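Local atomic coordinates of signal recognition particle 54 kDa protein (PDB entry 7EPK), a protein that belongs to the SRP54 family of signal recognition particle GTPases, joining a helical bundle, a P-loop GTPase domain and a signal peptide binding domain. Residues 2-12 and 26-37. Numbering follows the deposited sequence.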
loop_
_atom_site.group_PDB
_atom_site.type_symbol
_atom_site.label_atom_id
_atom_site.label_comp_id
_atom_site.label_asym_id
_atom_site.label_seq_id
_atom_site.Cartn_x
_atom_site.Cartn_y
_atom_site.Cartn_z
ATOM N N MET A 2 -4.771 -7.143 -16.755
ATOM C CA MET A 2 -3.853 -6.824 -17.895
ATOM C C MET A 2 -2.559 -7.625 -17.720
ATOM O O MET A 2 -1.887 -7.444 -16.688
ATOM C CB MET A 2 -3.559 -5.322 -17.991
ATOM C CG MET A 2 -3.464 -4.593 -16.657
ATOM S SD MET A 2 -3.678 -2.797 -16.855
ATOM C CE MET A 2 -3.178 -2.204 -15.239
ATOM N N GLU A 3 -2.257 -8.508 -18.680
ATOM C CA GLU A 3 -1.243 -9.594 -18.533
ATOM C C GLU A 3 -0.058 -9.322 -19.472
ATOM O O GLU A 3 1.071 -9.722 -19.127
ATOM C CB GLU A 3 -1.839 -10.989 -18.789
ATOM C CG GLU A 3 -3.369 -11.057 -18.854
ATOM C CD GLU A 3 -4.139 -11.135 -17.537
ATOM O OE1 GLU A 3 -3.574 -10.794 -16.474
ATOM O OE2 GLU A 3 -5.319 -11.532 -17.576
ATOM N N GLY A 4 -0.297 -8.680 -20.615
ATOM C CA GLY A 4 0.769 -8.252 -21.538
ATOM C C GLY A 4 1.826 -7.424 -20.824
ATOM O O GLY A 4 3.020 -7.558 -21.158
ATOM N N VAL A 5 1.403 -6.594 -19.874
ATOM C CA VAL A 5 2.276 -5.689 -19.068
ATOM C C VAL A 5 3.358 -6.507 -18.331
ATOM O O VAL A 5 4.530 -6.065 -18.293
ATOM C CB VAL A 5 1.427 -4.840 -18.102
ATOM C CG1 VAL A 5 0.336 -5.668 -17.436
ATOM C CG2 VAL A 5 2.282 -4.137 -17.057
ATOM N N ARG A 6 3.009 -7.657 -17.759
ATOM C CA ARG A 6 4.010 -8.578 -17.161
ATOM C C ARG A 6 5.098 -8.811 -18.227
ATOM O O ARG A 6 6.238 -8.372 -17.986
ATOM C CB ARG A 6 3.306 -9.838 -16.633
ATOM C CG ARG A 6 4.208 -10.845 -15.932
ATOM C CD ARG A 6 3.631 -11.459 -14.662
ATOM N NE ARG A 6 2.363 -12.185 -14.804
ATOM C CZ ARG A 6 1.173 -11.803 -14.310
ATOM N NH1 ARG A 6 1.035 -10.668 -13.641
ATOM N NH2 ARG A 6 0.106 -12.566 -14.495
ATOM N N ARG A 7 4.741 -9.381 -19.391
ATOM C CA ARG A 7 5.660 -9.744 -20.514
ATOM C C ARG A 7 6.558 -8.557 -20.881
ATOM O O ARG A 7 7.779 -8.781 -21.053
ATOM C CB ARG A 7 4.903 -10.168 -21.780
ATOM C CG ARG A 7 4.680 -11.669 -21.926
ATOM C CD ARG A 7 4.044 -12.066 -23.255
ATOM N NE ARG A 7 2.806 -11.342 -23.567
ATOM C CZ ARG A 7 2.700 -10.292 -24.391
ATOM N NH1 ARG A 7 3.763 -9.809 -25.020
ATOM N NH2 ARG A 7 1.519 -9.725 -24.578
ATOM N N ALA A 8 5.972 -7.359 -21.003
ATOM C CA ALA A 8 6.681 -6.077 -21.243
ATOM C C ALA A 8 7.735 -5.851 -20.156
ATOM O O ALA A 8 8.893 -5.526 -20.506
ATOM C CB ALA A 8 5.717 -4.923 -21.281
ATOM N N VAL A 9 7.372 -5.997 -18.885
ATOM C CA VAL A 9 8.350 -5.744 -17.787
ATOM C C VAL A 9 9.522 -6.722 -17.950
ATOM O O VAL A 9 10.691 -6.287 -17.818
ATOM C CB VAL A 9 7.707 -5.812 -16.389
ATOM C CG1 VAL A 9 8.768 -5.777 -15.288
ATOM C CG2 VAL A 9 6.691 -4.691 -16.189
ATOM N N ALA A 10 9.211 -7.980 -18.256
ATOM C CA ALA A 10 10.199 -9.068 -18.425
ATOM C C ALA A 10 11.092 -8.777 -19.643
ATOM O O ALA A 10 12.314 -8.962 -19.534
ATOM C CB ALA A 10 9.483 -10.399 -18.537
ATOM N N LYS A 11 10.511 -8.368 -20.777
ATOM C CA LYS A 11 11.299 -7.952 -21.968
ATOM C C LYS A 11 12.205 -6.800 -21.529
ATOM O O LYS A 11 13.439 -6.971 -21.622
ATOM C CB LYS A 11 10.408 -7.563 -23.149
ATOM C CG LYS A 11 11.139 -7.350 -24.469
ATOM C CD LYS A 11 10.226 -7.008 -25.644
ATOM C CE LYS A 11 9.355 -5.788 -25.404
ATOM N NZ LYS A 11 8.424 -5.535 -26.528
ATOM N N PHE A 12 11.624 -5.716 -20.996
ATOM C CA PHE A 12 12.373 -4.511 -20.557
ATOM C C PHE A 12 13.511 -4.912 -19.612
ATOM O O PHE A 12 14.662 -4.468 -19.818
ATOM C CB PHE A 12 11.489 -3.489 -19.850
ATOM C CG PHE A 12 12.230 -2.246 -19.410
ATOM C CD1 PHE A 12 12.783 -1.382 -20.336
ATOM C CD2 PHE A 12 12.350 -1.919 -18.068
ATOM C CE1 PHE A 12 13.429 -0.224 -19.933
ATOM C CE2 PHE A 12 12.997 -0.758 -17.666
ATOM C CZ PHE A 12 13.536 0.090 -18.603
ATOM N N PHE A 26 8.770 0.107 -23.937
ATOM C CA PHE A 26 8.131 -0.362 -22.693
ATOM C C PHE A 26 7.002 0.617 -22.409
ATOM O O PHE A 26 5.900 0.129 -22.208
ATOM C CB PHE A 26 9.117 -0.470 -21.533
ATOM C CG PHE A 26 8.418 -0.725 -20.233
ATOM C CD1 PHE A 26 8.096 -2.021 -19.859
ATOM C CD2 PHE A 26 8.028 0.325 -19.416
ATOM C CE1 PHE A 26 7.423 -2.263 -18.670
ATOM C CE2 PHE A 26 7.366 0.079 -18.224
ATOM C CZ PHE A 26 7.062 -1.213 -17.851
ATOM N N VAL A 27 7.263 1.928 -22.477
ATOM C CA VAL A 27 6.217 2.972 -22.298
ATOM C C VAL A 27 5.107 2.719 -23.329
ATOM O O VAL A 27 3.925 2.689 -22.930
ATOM C CB VAL A 27 6.805 4.390 -22.381
ATOM C CG1 VAL A 27 5.746 5.449 -22.648
ATOM C CG2 VAL A 27 7.582 4.736 -21.112
ATOM N N LYS A 28 5.478 2.464 -24.585
ATOM C CA LYS A 28 4.528 2.139 -25.682
ATOM C C LYS A 28 3.662 0.944 -25.256
ATOM O O LYS A 28 2.457 1.097 -25.278
ATOM C CB LYS A 28 5.297 1.895 -26.988
ATOM C CG LYS A 28 4.455 1.468 -28.185
ATOM C CD LYS A 28 5.262 0.826 -29.308
ATOM C CE LYS A 28 5.345 -0.693 -29.239
ATOM N NZ LYS A 28 6.170 -1.204 -28.110
ATOM N N ASP A 29 4.259 -0.194 -24.879
ATOM C CA ASP A 29 3.542 -1.441 -24.480
ATOM C C ASP A 29 2.576 -1.111 -23.342
ATOM O O ASP A 29 1.381 -1.365 -23.505
ATOM C CB ASP A 29 4.478 -2.562 -24.008
ATOM C CG ASP A 29 4.984 -3.505 -25.088
ATOM O OD1 ASP A 29 4.385 -3.515 -26.190
ATOM O OD2 ASP A 29 5.973 -4.237 -24.815
ATOM N N LEU A 30 3.100 -0.563 -22.244
ATOM C CA LEU A 30 2.345 -0.145 -21.035
ATOM C C LEU A 30 1.120 0.681 -21.453
ATOM O O LEU A 30 0.025 0.402 -20.954
ATOM C CB LEU A 30 3.274 0.686 -20.144
ATOM C CG LEU A 30 2.725 1.054 -18.774
ATOM C CD1 LEU A 30 2.725 -0.163 -17.862
ATOM C CD2 LEU A 30 3.536 2.187 -18.173
ATOM N N GLN A 31 1.301 1.678 -22.322
ATOM C CA GLN A 31 0.218 2.610 -22.733
ATOM C C GLN A 31 -0.870 1.782 -23.423
ATOM O O GLN A 31 -2.042 1.894 -23.030
ATOM C CB GLN A 31 0.745 3.711 -23.650
ATOM C CG GLN A 31 1.457 4.857 -22.948
ATOM C CD GLN A 31 1.912 5.936 -23.911
ATOM O OE1 GLN A 31 2.264 7.056 -23.528
ATOM N NE2 GLN A 31 1.915 5.615 -25.191
ATOM N N ARG A 32 -0.479 0.948 -24.384
ATOM C CA ARG A 32 -1.404 0.052 -25.116
ATOM C C ARG A 32 -2.136 -0.816 -24.089
ATOM O O ARG A 32 -3.348 -1.025 -24.241
ATOM C CB ARG A 32 -0.651 -0.806 -26.135
ATOM C CG ARG A 32 -1.516 -1.847 -26.833
ATOM C CD ARG A 32 -0.767 -2.630 -27.891
ATOM N NE ARG A 32 0.491 -3.125 -27.360
ATOM C CZ ARG A 32 0.607 -4.091 -26.452
ATOM N NH1 ARG A 32 -0.470 -4.693 -25.972
ATOM N NH2 ARG A 32 1.806 -4.454 -26.022
ATOM N N GLU A 33 -1.424 -1.287 -23.069
ATOM C CA GLU A 33 -1.959 -2.272 -22.100
ATOM C C GLU A 33 -3.010 -1.575 -21.234
ATOM O O GLU A 33 -4.044 -2.213 -20.966
ATOM C CB GLU A 33 -0.849 -2.896 -21.251
ATOM C CG GLU A 33 -0.896 -4.410 -21.216
ATOM C CD GLU A 33 -0.857 -5.013 -22.599
ATOM O OE1 GLU A 33 -1.519 -6.028 -22.837
ATOM O OE2 GLU A 33 -0.197 -4.423 -23.449
ATOM N N LEU A 34 -2.767 -0.326 -20.826
ATOM C CA LEU A 34 -3.718 0.420 -19.961
ATOM C C LEU A 34 -4.983 0.675 -20.786
ATOM O O LEU A 34 -6.062 0.228 -20.356
ATOM C CB LEU A 34 -3.069 1.698 -19.416
ATOM C CG LEU A 34 -1.923 1.461 -18.421
ATOM C CD1 LEU A 34 -1.367 2.765 -17.869
ATOM C CD2 LEU A 34 -2.340 0.553 -17.272
ATOM N N ILE A 35 -4.846 1.238 -21.985
ATOM C CA ILE A 35 -5.997 1.502 -22.901
ATOM C C ILE A 35 -6.844 0.232 -23.073
ATOM O O ILE A 35 -8.062 0.343 -22.898
ATOM C CB ILE A 35 -5.513 2.047 -24.247
ATOM C CG1 ILE A 35 -4.833 3.415 -24.098
ATOM C CG2 ILE A 35 -6.656 2.082 -25.242
ATOM C CD1 ILE A 35 -5.633 4.466 -23.355
ATOM N N LYS A 36 -6.244 -0.920 -23.394
ATOM C CA LYS A 36 -6.959 -2.223 -23.535
ATOM C C LYS A 36 -7.806 -2.505 -22.287
ATOM O O LYS A 36 -8.827 -3.191 -22.426
ATOM C CB LYS A 36 -5.991 -3.396 -23.714
ATOM C CG LYS A 36 -5.424 -3.587 -25.109
ATOM C CD LYS A 36 -4.621 -4.864 -25.233
ATOM C CE LYS A 36 -3.949 -4.988 -26.583
ATOM N NZ LYS A 36 -3.107 -6.204 -26.662
ATOM N N ALA A 37 -7.364 -2.045 -21.110
ATOM C CA ALA A 37 -8.110 -2.102 -19.826
ATOM C C ALA A 37 -8.915 -0.798 -19.613
ATOM O O ALA A 37 -9.418 -0.571 -18.492
ATOM C CB ALA A 37 -7.147 -2.375 -18.693
HETATM O O HOH W 1 2.869 -6.893 -24.103
#
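Phe26 and Phe12 bring their rings together at one end of this helix pair as an oblique pair, with centroids 5.2 Å apart and planes inclined at 36°. CG of Phe26 stands anti to its backbone N, which carries the ring across to the first helix; there the carbonyl O of Ala8 lies at the ring's edge, as does Val9, whose CG2 comes 3.5 Å from Phe26 CE1. Apolar contact continues along the pair through Val5 CG2 and Leu30 CD1 (4.1 Å), then Met2, whose chain, extended beyond CG, places CE 3.5 Å from Leu34 CD2 and SD beside Ala37 CB.

Polar interactions follow the other flank, where Lys11, Lys28, Asp29, Arg32 and Glu33 form a salt-bridge network. Lys11 NZ makes a hydrogen-bonded salt bridge to Asp29 OD2 at 3.3 Å, reaching it on the syn side, 21° out of the carboxylate plane. The other oxygen, OD1, takes Arg32 NH2 at 2.7 Å from well above that plane, plus a weak bond from Lys28, so three cations share one carboxylate and probably stabilise its charged form. NH1 of Arg32 pairs with Glu33 OE2, and one water bridges Gly4 O to Arg32 NH2. Glu33 bends at chi2, laying its CG 3.4 Å from Val5 N and its OE1 against Gly4 CA.

The helix axes, 9.3 Å apart and 172° from parallel, define an antiparallel hairpin within the SRP54 helical bundle. Helix 66-81 packs on Phe12 and Phe26, while helix 41-57 meets Leu34. Helix 283-291, which follows the GTPase strands in the chain, touches Met2, Val5 and Val9, and Ala37 O accepts a hydrogen bond from Arg251, tying the hairpin to the GTPase domain.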